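Local structure of probable tautomerase HP_0924 (Helicobacter pylori, 3M21) at residues Q21-V26 / V43-V48. The protein is of unknown function but belongs to the tautomerase family of the MIF clan, its short chains assembling into a hexamer. Numbering follows the deposited sequence.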
loop_
_atom_site.group_PDB
_atom_site.type_symbol
_atom_site.label_atom_id
_atom_site.label_comp_id
_atom_site.label_asym_id
_atom_site.label_seq_id
_atom_site.Cartn_x
_atom_site.Cartn_y
_atom_site.Cartn_z
ATOM N N GLN F 21 -20.880 0.042 -5.168
ATOM C CA GLN F 21 -21.362 -0.999 -4.262
ATOM C C GLN F 21 -20.236 -1.466 -3.327
ATOM O O GLN F 21 -20.488 -1.839 -2.184
ATOM C CB GLN F 21 -21.873 -2.212 -5.046
ATOM C CG GLN F 21 -23.122 -1.979 -5.893
ATOM C CD GLN F 21 -23.344 -3.095 -6.914
ATOM O OE1 GLN F 21 -23.349 -4.277 -6.568
ATOM N NE2 GLN F 21 -23.529 -2.719 -8.176
ATOM N N LEU F 22 -19.000 -1.461 -3.822
ATOM C CA LEU F 22 -17.859 -1.881 -3.009
ATOM C C LEU F 22 -17.569 -0.829 -1.947
ATOM O O LEU F 22 -17.299 -1.158 -0.789
ATOM C CB LEU F 22 -16.623 -2.108 -3.894
ATOM C CG LEU F 22 -16.676 -3.336 -4.818
ATOM C CD1 LEU F 22 -15.468 -3.369 -5.738
ATOM C CD2 LEU F 22 -16.740 -4.599 -3.971
ATOM N N ILE F 23 -17.636 0.436 -2.351
ATOM C CA ILE F 23 -17.398 1.549 -1.440
ATOM C C ILE F 23 -18.423 1.520 -0.306
ATOM O O ILE F 23 -18.064 1.627 0.865
ATOM C CB ILE F 23 -17.470 2.895 -2.185
ATOM C CG1 ILE F 23 -16.240 3.038 -3.093
ATOM C CG2 ILE F 23 -17.537 4.055 -1.186
ATOM C CD1 ILE F 23 -16.284 4.255 -4.024
ATOM N N GLU F 24 -19.696 1.344 -0.652
ATOM C CA GLU F 24 -20.744 1.297 0.362
ATOM C C GLU F 24 -20.654 0.009 1.180
ATOM O O GLU F 24 -20.830 0.026 2.399
ATOM C CB GLU F 24 -22.119 1.402 -0.299
ATOM C CG GLU F 24 -22.321 2.684 -1.091
ATOM C CD GLU F 24 -23.594 2.655 -1.915
ATOM O OE1 GLU F 24 -24.679 2.513 -1.321
ATOM O OE2 GLU F 24 -23.504 2.767 -3.152
ATOM N N GLY F 25 -20.377 -1.102 0.508
ATOM C CA GLY F 25 -20.272 -2.377 1.197
ATOM C C GLY F 25 -19.200 -2.380 2.275
ATOM O O GLY F 25 -19.446 -2.762 3.421
ATOM N N VAL F 26 -17.998 -1.950 1.913
ATOM C CA VAL F 26 -16.906 -1.910 2.876
ATOM C C VAL F 26 -17.199 -0.911 3.989
ATOM O O VAL F 26 -16.927 -1.179 5.155
ATOM C CB VAL F 26 -15.565 -1.529 2.192
ATOM C CG1 VAL F 26 -14.546 -1.100 3.236
ATOM C CG2 VAL F 26 -15.038 -2.713 1.408
ATOM N N VAL F 43 -11.973 4.819 1.008
ATOM C CA VAL F 43 -11.850 3.589 0.252
ATOM C C VAL F 43 -11.285 3.930 -1.118
ATOM O O VAL F 43 -11.707 4.897 -1.766
ATOM C CB VAL F 43 -13.229 2.894 0.092
ATOM C CG1 VAL F 43 -13.081 1.568 -0.655
ATOM C CG2 VAL F 43 -13.852 2.665 1.454
ATOM N N ILE F 44 -10.298 3.147 -1.536
ATOM C CA ILE F 44 -9.663 3.337 -2.827
ATOM C C ILE F 44 -9.615 1.990 -3.517
ATOM O O ILE F 44 -9.076 1.016 -2.982
ATOM C CB ILE F 44 -8.223 3.868 -2.678
ATOM C CG1 ILE F 44 -8.244 5.280 -2.080
ATOM C CG2 ILE F 44 -7.518 3.832 -4.022
ATOM C CD1 ILE F 44 -6.844 5.856 -1.757
ATOM N N ILE F 45 -10.208 1.938 -4.702
ATOM C CA ILE F 45 -10.234 0.721 -5.489
ATOM C C ILE F 45 -9.207 0.875 -6.601
ATOM O O ILE F 45 -9.225 1.855 -7.356
ATOM C CB ILE F 45 -11.623 0.494 -6.126
ATOM C CG1 ILE F 45 -12.683 0.312 -5.031
ATOM C CG2 ILE F 45 -11.584 -0.706 -7.043
ATOM C CD1 ILE F 45 -14.118 0.367 -5.568
ATOM N N ASP F 46 -8.298 -0.085 -6.700
ATOM C CA ASP F 46 -7.286 -0.044 -7.748
ATOM C C ASP F 46 -7.597 -1.158 -8.724
ATOM O O ASP F 46 -7.909 -2.275 -8.317
ATOM C CB ASP F 46 -5.900 -0.261 -7.152
ATOM C CG ASP F 46 -5.522 0.818 -6.165
ATOM O OD1 ASP F 46 -5.718 2.018 -6.482
ATOM O OD2 ASP F 46 -5.010 0.469 -5.086
ATOM N N GLU F 47 -7.509 -0.849 -10.012
ATOM C CA GLU F 47 -7.769 -1.827 -11.047
ATOM C C GLU F 47 -6.432 -2.220 -11.652
ATOM O O GLU F 47 -5.754 -1.406 -12.286
ATOM C CB GLU F 47 -8.712 -1.240 -12.097
ATOM C CG GLU F 47 -10.131 -1.068 -11.572
ATOM C CD GLU F 47 -11.025 -0.262 -12.500
ATOM O OE1 GLU F 47 -11.306 0.907 -12.189
ATOM O OE2 GLU F 47 -11.439 -0.797 -13.543
ATOM N N VAL F 48 -6.056 -3.476 -11.427
ATOM C CA VAL F 48 -4.783 -4.020 -11.891
ATOM C C VAL F 48 -4.906 -4.834 -13.168
ATOM O O VAL F 48 -5.778 -5.699 -13.282
ATOM C CB VAL F 48 -4.172 -4.922 -10.803
ATOM C CG1 VAL F 48 -2.777 -5.350 -11.203
ATOM C CG2 VAL F 48 -4.160 -4.183 -9.475
#
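In the beta-alpha-beta unit of this tautomerase-family chain, helix 16-34 packs against strand 42-47, and Leu22, Ile23 and Val26 meet Val43 and Ile45. The example illustrates how two alternating strand residues can serve one helix face: Val43 and Ile45 point at the helix, while Ile44 points away and packs on Phe2 of the same chain. The axes of segments 21-26 and 43-47 approach to 9.0 Å, with their N-to-C directions 139° apart, and no hydrogen bond crosses, so side chains alone make contact. Near the start of strand 42-47, Val43 meets two helix residues three positions apart, its CG1 4.3 Å from Ile23 CG1 and its CG2 4.2 Å from Val26 CG1. Strand 2-7 runs parallel beside this strand and joins the same core, with Leu22 touching Leu7 and Val26 touching Ile3 and Ile5. A second subunit extends the sheet by pairing antiparallel with Val43 and Ile44. Ile45 works by reach: CG1 stands anti to the carbonyl carbon (chi1 -63°), and the extended chi2 carries CD1 out between Leu22 and Ile23. The Leu22 and Ile45 side chains cross nearly at right angles, with Ile45 CD1 3.9 Å from Leu22 CB and 4.0 Å from Leu22 CD1.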